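Local coordinates for protein endoglucanase (Thermotoga maritima, PDB 1VHO) that probably acts as a metal-dependent aminopeptidase of the M42 family, working with two divalent metal cations in each subunit, at residues A[200-203]-A[204-207]; A[308-311]-A[312-315]; A[28-31]-A[32-36]; A[7-10]-A[11-14]; A[254-257]-A[258-261]. All coordinates share one frame; numbering follows the deposited sequence.

Contact 1: residues A[200-203]-A[204-207]; sequences FSVQ and EETG
A type I beta turn running from Val202 to Glu205 makes this local contact, just where strand 195-201 of the large mixed sheet gives way to the loop before helix 208-213. Its closing bond is weak: Glu205 N reaches Val202 O at 3.5 Å, although the N-H...O angle of 160° is fairly straight. The side chain of Glu205 folds back over the start of the turn. Its CG lies 3.5 Å from Ser201 OG and 4.0 Å from Val202 CG2, and a bend at chi2 (-77°) brings the carboxylate near the valine, with OE2 4.1 Å from that same CG2. OE2 finds its polar partners in Ser49 OG and Thr45 OG1, both of which hydrogen-bond to it. At the turn's corner the groups are more loosely set: Gln203 OE1 touches Glu204 CG at 3.8 Å, and the amide and carboxylate planes stand 76° apart. Glu204 is the predicted proton acceptor and Glu205 a predicted ligand of the second zinc. In this structure the two hydroxyls hold the Glu205 carboxylate beside Val202, so metal binding through OE2 would probably have to compete with those bonds or rearrange them.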
# COMPACT_ATOMS: atom_id res chain seq x y z
N PHE A 200 -7.23 -4.74 5.15
CA PHE A 200 -6.37 -3.57 5.02
C PHE A 200 -5.56 -3.47 6.32
O PHE A 200 -6.02 -2.95 7.35
CB PHE A 200 -7.23 -2.31 4.78
CG PHE A 200 -8.16 -2.41 3.59
CD1 PHE A 200 -9.45 -2.92 3.74
CD2 PHE A 200 -7.75 -2.01 2.33
CE1 PHE A 200 -10.31 -3.00 2.65
CE2 PHE A 200 -8.58 -2.12 1.22
CZ PHE A 200 -9.89 -2.61 1.39
N SER A 201 -4.35 -3.98 6.30
CA SER A 201 -3.47 -4.08 7.44
C SER A 201 -2.58 -2.89 7.73
O SER A 201 -1.86 -2.42 6.85
CB SER A 201 -2.51 -5.30 7.20
OG SER A 201 -1.87 -5.66 8.41
N VAL A 202 -2.57 -2.53 9.03
CA VAL A 202 -1.68 -1.42 9.43
C VAL A 202 -0.34 -1.99 9.85
O VAL A 202 -0.15 -3.20 10.02
CB VAL A 202 -2.30 -0.58 10.55
CG1 VAL A 202 -3.60 0.05 10.07
CG2 VAL A 202 -2.54 -1.47 11.78
N GLN A 203 0.65 -1.12 10.06
CA GLN A 203 1.99 -1.56 10.38
C GLN A 203 2.15 -2.37 11.66
O GLN A 203 2.94 -3.32 11.65
CB GLN A 203 2.92 -0.33 10.48
CG GLN A 203 4.38 -0.72 10.23
CD GLN A 203 5.18 -0.65 11.52
OE1 GLN A 203 4.63 -0.23 12.54
NE2 GLN A 203 6.44 -1.05 11.45
N GLU A 204 1.41 -2.04 12.70
CA GLU A 204 1.58 -2.73 13.97
C GLU A 204 0.99 -4.11 14.10
O GLU A 204 1.01 -4.62 15.24
CB GLU A 204 1.11 -1.80 15.11
CG GLU A 204 2.12 -0.68 15.38
CD GLU A 204 1.61 0.37 16.34
OE1 GLU A 204 0.68 0.08 17.14
OE2 GLU A 204 2.13 1.52 16.34
N GLU A 205 0.56 -4.77 13.04
CA GLU A 205 0.01 -6.11 13.12
C GLU A 205 1.16 -7.12 13.08
O GLU A 205 2.22 -6.83 12.54
CB GLU A 205 -0.96 -6.44 11.97
CG GLU A 205 -2.12 -5.45 11.89
CD GLU A 205 -3.19 -5.68 12.92
OE1 GLU A 205 -3.00 -6.58 13.76
OE2 GLU A 205 -4.23 -5.00 12.93
N THR A 206 0.89 -8.34 13.57
CA THR A 206 1.94 -9.36 13.56
C THR A 206 2.13 -9.94 12.18
O THR A 206 3.26 -10.31 11.82
CB THR A 206 1.62 -10.47 14.58
OG1 THR A 206 0.38 -11.11 14.23
CG2 THR A 206 1.46 -9.85 15.96
N GLY A 207 1.08 -9.99 11.37
CA GLY A 207 1.19 -10.56 10.01
C GLY A 207 -0.20 -10.51 9.37
O GLY A 207 -1.14 -10.05 10.03

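Contact 2: residues A[308-311]-A[312-315]; sequences MHTP and VEMV
Glu313 reaches back to the loop that precedes strand 313-315 and grips it through OE2, which takes the His309 N-H at 2.9 Å on its anti lone pair, the N-H...O angle being 141°. With CG anti to the carbonyl carbon (chi1 -67°) and the chain extended beyond it (chi2 177°), the acid passes 3.5 Å from Thr310 O at CG before its carboxylate arrives at the His309 backbone. OE1 accepts from Asp172 N, so this buried carboxylate is held at both oxygens. The other half of the contact is looser and more exposed. There Thr310 OG1, also bonded to Tyr307 O, receives Val312 N at 3.2 Å, and Val312 CG2 rests 3.6 Å from the same hydroxyl. The His309 imidazole makes no close contact with 312-315; one of its faces carries Met308 CG 3.2 Å above the ring plane, near the rim. A glutamine in place of Glu313 would probably disturb the grip on the loop, because its amide nitrogen would have to face one of two N-H donors. His309 and Asp172 are predicted zinc ligands, and a second-shell carboxylate bonded to the backbone of both is consistent with the two-metal site of M42 aminopeptidases.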
# COMPACT_ATOMS: atom_id res chain seq x y z
N MSE A 308 9.71 2.77 -7.86
CA MSE A 308 9.49 2.23 -6.53
C MSE A 308 10.20 3.09 -5.47
O MSE A 308 11.33 3.49 -5.71
CB MSE A 308 10.19 0.85 -6.45
CG MSE A 308 9.92 0.16 -5.12
SE MSE A 308 8.12 -0.48 -5.07
CE MSE A 308 8.13 -1.73 -6.52
N HIS A 309 9.57 3.29 -4.33
CA HIS A 309 10.18 4.05 -3.25
C HIS A 309 10.65 5.44 -3.62
O HIS A 309 11.84 5.75 -3.36
CB HIS A 309 11.38 3.26 -2.67
CG HIS A 309 11.01 1.90 -2.18
ND1 HIS A 309 11.69 0.76 -2.56
CD2 HIS A 309 10.02 1.48 -1.35
CE1 HIS A 309 11.15 -0.29 -1.98
NE2 HIS A 309 10.14 0.12 -1.24
N THR A 310 9.89 6.22 -4.36
CA THR A 310 10.22 7.62 -4.67
C THR A 310 8.87 8.37 -4.45
O THR A 310 7.88 7.67 -4.30
CB THR A 310 10.66 7.92 -6.10
OG1 THR A 310 9.53 7.70 -7.01
CG2 THR A 310 11.84 7.06 -6.54
N PRO A 311 8.84 9.67 -4.46
CA PRO A 311 7.56 10.39 -4.30
C PRO A 311 6.70 10.26 -5.54
O PRO A 311 5.51 10.65 -5.54
CB PRO A 311 7.98 11.86 -4.13
CG PRO A 311 9.40 11.76 -3.56
CD PRO A 311 9.98 10.61 -4.43
N VAL A 312 7.25 9.86 -6.67
CA VAL A 312 6.54 9.74 -7.93
C VAL A 312 6.42 8.33 -8.48
O VAL A 312 6.65 8.04 -9.67
CB VAL A 312 7.11 10.69 -9.00
CG1 VAL A 312 6.81 12.14 -8.63
CG2 VAL A 312 8.62 10.48 -9.15
N GLU A 313 5.99 7.40 -7.58
CA GLU A 313 5.73 6.03 -8.07
C GLU A 313 4.68 6.15 -9.17
O GLU A 313 3.81 6.99 -9.04
CB GLU A 313 5.17 5.14 -6.95
CG GLU A 313 6.32 4.95 -5.89
CD GLU A 313 5.86 4.13 -4.71
OE1 GLU A 313 4.67 4.16 -4.38
OE2 GLU A 313 6.73 3.48 -4.06
N MSE A 314 4.67 5.22 -10.11
CA MSE A 314 3.70 5.30 -11.20
C MSE A 314 3.02 3.96 -11.43
O MSE A 314 3.69 2.92 -11.41
CB MSE A 314 4.49 5.66 -12.49
CG MSE A 314 3.54 5.69 -13.72
SE MSE A 314 4.58 6.00 -15.32
CE MSE A 314 5.00 7.85 -15.09
N VAL A 315 1.70 3.96 -11.50
CA VAL A 315 0.96 2.71 -11.75
C VAL A 315 -0.03 2.99 -12.91
O VAL A 315 -0.38 4.16 -13.19
CB VAL A 315 0.14 2.22 -10.56
CG1 VAL A 315 1.07 1.84 -9.39
CG2 VAL A 315 -0.87 3.28 -10.11

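Contact 3: residues A[28-31]-A[32-36]; sequences VSYI and KSVIE
Four successive i to i+4 bonds carry helix 25-35 across this contact, the Lys32 N to Val28 O bond being the shortest at 2.8 Å. Against this regular backbone, the side chains divide by face of the helix. Tyr30 has CG anti to its own N (chi1 176°), which lays the ring alongside the next turn, and in the conformer of Val34 described here CG2 sits over one face in a CH-pi contact. The methyl is 4.0 Å from the ring centroid and 23° off the ring normal, displaced toward the CE1 rim, where it comes within 3.7 Å. Val34 was modelled in two conformers, however, and for the other one this contact is doubtful. The phenol OH bonds to Glu13 OE1 of helix 7-16. On the buried side Ile31 and Ile35 meet through their CG2 methyls at 4.1 Å, and Ile35 CG1 presses to 3.3 Å from Ile31 O. Both isoleucines rest on Leu50 of strand 50-54 and on helix 171-187. At the outer side Lys32 NZ makes a salt bridge at 3.2 Å with OE2 of Glu36, four residues on. The chemistry is that of an amphipathic helix: the two isoleucines face strand 50-54 and helix 171-187, a tyrosine joins the neighbouring helix through both its ring and its hydroxyl, and the ion pair keeps to the outside.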
# COMPACT_ATOMS: atom_id res chain seq x y z
N VAL A 28 -7.49 4.55 6.87
CA VAL A 28 -8.51 3.52 7.18
C VAL A 28 -9.89 4.12 7.24
O VAL A 28 -10.89 3.51 6.77
CB VAL A 28 -8.15 2.80 8.50
CG1 VAL A 28 -9.30 1.89 8.95
CG2 VAL A 28 -6.89 1.96 8.35
N SER A 29 -10.03 5.34 7.78
CA SER A 29 -11.35 5.98 7.83
C SER A 29 -11.86 6.22 6.43
O SER A 29 -13.05 6.04 6.13
CB SER A 29 -11.27 7.36 8.55
OG SER A 29 -12.56 7.94 8.49
N TYR A 30 -10.95 6.64 5.52
CA TYR A 30 -11.40 6.83 4.12
C TYR A 30 -11.83 5.50 3.50
O TYR A 30 -12.87 5.43 2.84
CB TYR A 30 -10.22 7.43 3.32
CG TYR A 30 -10.47 7.60 1.83
CD1 TYR A 30 -10.25 6.50 0.98
CD2 TYR A 30 -10.94 8.75 1.27
CE1 TYR A 30 -10.47 6.60 -0.39
CE2 TYR A 30 -11.15 8.88 -0.10
CZ TYR A 30 -10.91 7.78 -0.92
OH TYR A 30 -11.15 7.90 -2.27
N ILE A 31 -11.00 4.46 3.64
CA ILE A 31 -11.34 3.16 3.01
C ILE A 31 -12.64 2.63 3.61
O ILE A 31 -13.48 2.15 2.86
CB ILE A 31 -10.21 2.14 3.21
CG1 ILE A 31 -8.94 2.66 2.52
CG2 ILE A 31 -10.59 0.74 2.73
CD1 ILE A 31 -7.70 1.87 2.94
N LYS A 32 -12.81 2.76 4.93
CA LYS A 32 -14.06 2.31 5.56
C LYS A 32 -15.26 2.96 4.91
O LYS A 32 -16.27 2.32 4.56
CB LYS A 32 -14.02 2.54 7.07
CG LYS A 32 -15.29 2.15 7.78
CD LYS A 32 -15.16 2.35 9.30
CE LYS A 32 -16.46 1.90 9.99
NZ LYS A 32 -17.65 2.59 9.40
N SER A 33 -15.19 4.27 4.65
CA SER A 33 -16.31 4.96 4.02
C SER A 33 -16.56 4.58 2.58
O SER A 33 -17.76 4.59 2.15
CB SER A 33 -16.07 6.47 4.20
OG SER A 33 -17.18 7.22 3.81
N VAL A 34 -15.50 4.32 1.78
CA VAL A 34 -15.79 4.00 0.39
C VAL A 34 -16.25 2.53 0.29
O VAL A 34 -16.95 2.24 -0.71
CB VAL A 34 -14.52 4.20 -0.48
CG1 VAL A 34 -14.73 3.80 -1.92
CG2 VAL A 34 -14.08 5.67 -0.40
N ILE A 35 -15.86 1.65 1.17
CA ILE A 35 -16.31 0.25 1.04
C ILE A 35 -17.63 -0.03 1.69
O ILE A 35 -18.27 -1.08 1.43
CB ILE A 35 -15.27 -0.78 1.54
CG1 ILE A 35 -15.13 -0.75 3.07
CG2 ILE A 35 -13.97 -0.52 0.80
CD1 ILE A 35 -14.32 -1.92 3.62
N GLU A 36 -18.11 0.85 2.55
CA GLU A 36 -19.39 0.68 3.24
C GLU A 36 -20.56 0.22 2.41
O GLU A 36 -21.33 -0.66 2.80
CB GLU A 36 -19.82 2.06 3.86
CG GLU A 36 -19.37 2.18 5.26
CD GLU A 36 -20.10 3.27 6.06
OE1 GLU A 36 -20.61 4.24 5.46
OE2 GLU A 36 -20.06 3.04 7.29

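Contact 4: residues A[7-10]-A[11-14]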
# COMPACT_ATOMS: atom_id res chain seq x y z
N THR A 7 -11.24 4.71 -11.35
CA THR A 7 -10.09 4.07 -10.72
C THR A 7 -8.92 5.01 -10.56
O THR A 7 -8.36 5.03 -9.44
CB THR A 7 -9.65 2.82 -11.52
OG1 THR A 7 -10.83 1.99 -11.51
CG2 THR A 7 -8.49 2.14 -10.78
N GLY A 8 -8.70 5.84 -11.56
CA GLY A 8 -7.58 6.81 -11.48
C GLY A 8 -7.80 7.78 -10.35
O GLY A 8 -6.87 8.09 -9.54
N LYS A 9 -9.01 8.31 -10.23
CA LYS A 9 -9.32 9.24 -9.14
C LYS A 9 -9.23 8.58 -7.76
O LYS A 9 -8.78 9.24 -6.82
CB LYS A 9 -10.70 9.88 -9.30
CG LYS A 9 -11.05 10.89 -8.20
CD LYS A 9 -10.02 12.02 -8.13
CE LYS A 9 -10.71 13.35 -7.80
NZ LYS A 9 -10.55 13.67 -6.33
N LEU A 10 -9.68 7.34 -7.62
CA LEU A 10 -9.61 6.62 -6.35
C LEU A 10 -8.13 6.47 -5.94
O LEU A 10 -7.79 6.60 -4.76
CB LEU A 10 -10.22 5.21 -6.47
CG LEU A 10 -9.99 4.22 -5.33
CD1 LEU A 10 -10.64 4.65 -4.04
CD2 LEU A 10 -10.55 2.84 -5.76
N LEU A 11 -7.29 6.09 -6.91
CA LEU A 11 -5.86 5.95 -6.65
C LEU A 11 -5.25 7.29 -6.26
O LEU A 11 -4.42 7.26 -5.32
CB LEU A 11 -5.17 5.37 -7.90
CG LEU A 11 -5.53 3.89 -8.18
CD1 LEU A 11 -4.99 3.50 -9.56
CD2 LEU A 11 -4.94 2.98 -7.10
N MSE A 12 -5.56 8.38 -6.92
CA MSE A 12 -5.00 9.68 -6.50
C MSE A 12 -5.42 10.06 -5.10
O MSE A 12 -4.59 10.49 -4.24
CB MSE A 12 -5.42 10.76 -7.53
CG MSE A 12 -4.62 10.62 -8.82
SE MSE A 12 -5.01 12.14 -9.94
CE MSE A 12 -6.77 11.71 -10.44
N GLU A 13 -6.69 9.78 -4.74
CA GLU A 13 -7.16 10.14 -3.40
C GLU A 13 -6.46 9.27 -2.35
O GLU A 13 -6.08 9.82 -1.31
CB GLU A 13 -8.69 10.02 -3.25
CG GLU A 13 -9.42 11.03 -4.13
CD GLU A 13 -10.92 11.12 -3.85
OE1 GLU A 13 -11.54 10.32 -3.15
OE2 GLU A 13 -11.51 12.06 -4.39
N LEU A 14 -6.24 7.99 -2.66
CA LEU A 14 -5.58 7.09 -1.68
C LEU A 14 -4.12 7.50 -1.50
O LEU A 14 -3.62 7.54 -0.40
CB LEU A 14 -5.67 5.63 -2.13
CG LEU A 14 -7.06 4.96 -1.94
CD1 LEU A 14 -7.11 3.63 -2.72
CD2 LEU A 14 -7.28 4.73 -0.46
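Backbone bonds from i+4 to i run unbroken through helix 7-16 here, from Leu11 N to Thr7 O at 2.9 Å up to Leu14 N to Leu10 O at 3.0 Å. Lys9 and Glu13, one turn apart, form a salt bridge in which NZ meets OE2 at 2.7 Å on the anti lone pair. The lysine reaches it by bending at chi2, chi3 and chi4, so that its chain curls over toward the acid, which is itself extended beyond CG. The other oxygen, OE1, bonds to Tyr30 OH, and the carboxylate is therefore held by a partner at each oxygen. An alanine in place of Glu13 is likely to leave the Lys9 ammonium without its mate and the Tyr30 hydroxyl without its bond. The Met12 and Lys9 side chains cross at about a right angle, Met12 CE 4.0 Å from Lys9 CD. Leu10 and Leu14 lie side by side, CD1 to CD1 at 3.9 Å; the Thr7 methyl CG2 likewise meets Leu11 CD1 at 3.9 Å. Leu10 and Leu14 lie against helices 171-187 and 25-35, Thr7 and Leu11 against helix 317-333. This is an amphipathic N-terminal helix packed among three helices, with the exposed Lys9 paired to a Glu13 that also bonds helix 25-35.

Contact 5: residues A[254-257]-A[258-261]; sequences VDRN and LVQK
Arg256 reaches over the first turn of helix 256-268 and closes end-on upon the amide oxygen of Gln260, NH1 standing 2.7 Å from OE1 and NH2 3.0 Å from the same atom. OE1 lies near the guanidinium plane, at its edge, and the guanidinium and amide planes are 30° apart. Both chains bend at chi2, which brings their ends together. The amide is fixed from its other end as well, since Gln260 NE2 bonds to Glu264 OE2. The helix start is capped: Asp255 is the N-cap, and its OD1 takes Leu258 N at 2.9 Å, met on the anti side and 27° out of the carboxylate plane, while Asp255 O accepts Val259 N. This N-capped helix is the crossover of a beta-alpha-beta unit, between strands 247-249 and 274-276 at one end of the mixed sheet. Just before the cap, Val254 CG2 touches Val259 CG2 at 4.0 Å, and Val259 and Leu258 pack on strand 297-304 through Ser299 and Arg297. On the outer side Asn257 OD1 and Lys261 NZ make only a weak bond at 3.5 Å, the lysine lying extended past Asn257 O.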
# COMPACT_ATOMS: atom_id res chain seq x y z
N VAL A 254 4.07 -19.93 -2.78
CA VAL A 254 2.71 -20.02 -3.29
C VAL A 254 2.21 -21.43 -3.51
O VAL A 254 3.00 -22.35 -3.76
CB VAL A 254 2.50 -19.21 -4.57
CG1 VAL A 254 3.00 -17.77 -4.36
CG2 VAL A 254 3.20 -19.83 -5.77
N ASP A 255 0.89 -21.55 -3.40
CA ASP A 255 0.28 -22.87 -3.69
C ASP A 255 0.09 -22.88 -5.21
O ASP A 255 -0.84 -22.28 -5.73
CB ASP A 255 -1.00 -23.03 -2.91
CG ASP A 255 -1.68 -24.37 -3.10
OD1 ASP A 255 -2.09 -24.71 -4.24
OD2 ASP A 255 -1.87 -25.08 -2.10
N ARG A 256 0.97 -23.60 -5.94
CA ARG A 256 0.90 -23.57 -7.40
C ARG A 256 -0.41 -24.07 -7.98
O ARG A 256 -0.79 -23.62 -9.07
CB ARG A 256 2.12 -24.29 -8.01
CG ARG A 256 2.21 -24.14 -9.52
CD ARG A 256 2.62 -22.74 -9.95
NE ARG A 256 2.57 -22.57 -11.39
CZ ARG A 256 1.55 -22.50 -12.21
NH1 ARG A 256 0.29 -22.57 -11.75
NH2 ARG A 256 1.74 -22.31 -13.52
N ASN A 257 -1.11 -24.96 -7.31
CA ASN A 257 -2.40 -25.46 -7.83
C ASN A 257 -3.46 -24.37 -7.70
O ASN A 257 -4.30 -24.20 -8.57
CB ASN A 257 -2.86 -26.70 -7.05
CG ASN A 257 -4.20 -27.21 -7.54
OD1 ASN A 257 -5.11 -27.50 -6.75
ND2 ASN A 257 -4.37 -27.32 -8.85
N LEU A 258 -3.49 -23.67 -6.58
CA LEU A 258 -4.45 -22.54 -6.42
C LEU A 258 -4.14 -21.50 -7.48
O LEU A 258 -4.99 -20.99 -8.22
CB LEU A 258 -4.26 -21.92 -5.03
CG LEU A 258 -4.95 -20.55 -4.80
CD1 LEU A 258 -6.45 -20.70 -4.98
CD2 LEU A 258 -4.62 -19.98 -3.42
N VAL A 259 -2.82 -21.27 -7.69
CA VAL A 259 -2.40 -20.31 -8.71
C VAL A 259 -2.89 -20.75 -10.08
O VAL A 259 -3.43 -19.96 -10.85
CB VAL A 259 -0.88 -20.13 -8.65
CG1 VAL A 259 -0.34 -19.31 -9.82
CG2 VAL A 259 -0.49 -19.44 -7.32
N GLN A 260 -2.74 -22.03 -10.46
CA GLN A 260 -3.25 -22.45 -11.79
C GLN A 260 -4.75 -22.23 -11.90
O GLN A 260 -5.23 -21.84 -12.96
CB GLN A 260 -2.89 -23.93 -12.06
CG GLN A 260 -3.08 -24.29 -13.54
CD GLN A 260 -2.18 -23.44 -14.42
OE1 GLN A 260 -1.13 -23.00 -13.96
NE2 GLN A 260 -2.58 -23.25 -15.68
N LYS A 261 -5.54 -22.50 -10.87
CA LYS A 261 -6.99 -22.21 -10.94
C LYS A 261 -7.25 -20.73 -11.20
O LYS A 261 -8.16 -20.37 -11.96
CB LYS A 261 -7.67 -22.61 -9.63
CG LYS A 261 -7.78 -24.16 -9.50
CD LYS A 261 -8.12 -24.46 -8.03
CE LYS A 261 -8.35 -25.97 -7.84
NZ LYS A 261 -8.35 -26.32 -6.39

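How the contacts relate
Contacts 3 and 4 belong to consecutive helices and touch through the Tyr30-Glu13 bond and the packing of Tyr30 and Ile31 on Leu14. Contact 4 is the more buried, contact 3 mixed. Contact 1 joins this core through Phe200 on Ile31 and Ile35, while contact 2, nearer the surface, meets contact 4 through Val315 and Leu11. Contacts 1 and 2 hold residues of the predicted metal site, yet their centres lie about 22 Å apart: contact 1 is a beta turn with a partly exposed carboxylate held by hydroxyls, contact 2 a loop held by a buried one. Contact 5, about 16 Å or more from any other at nearest atoms, relies on polar side-chain bonds and a capped helix start.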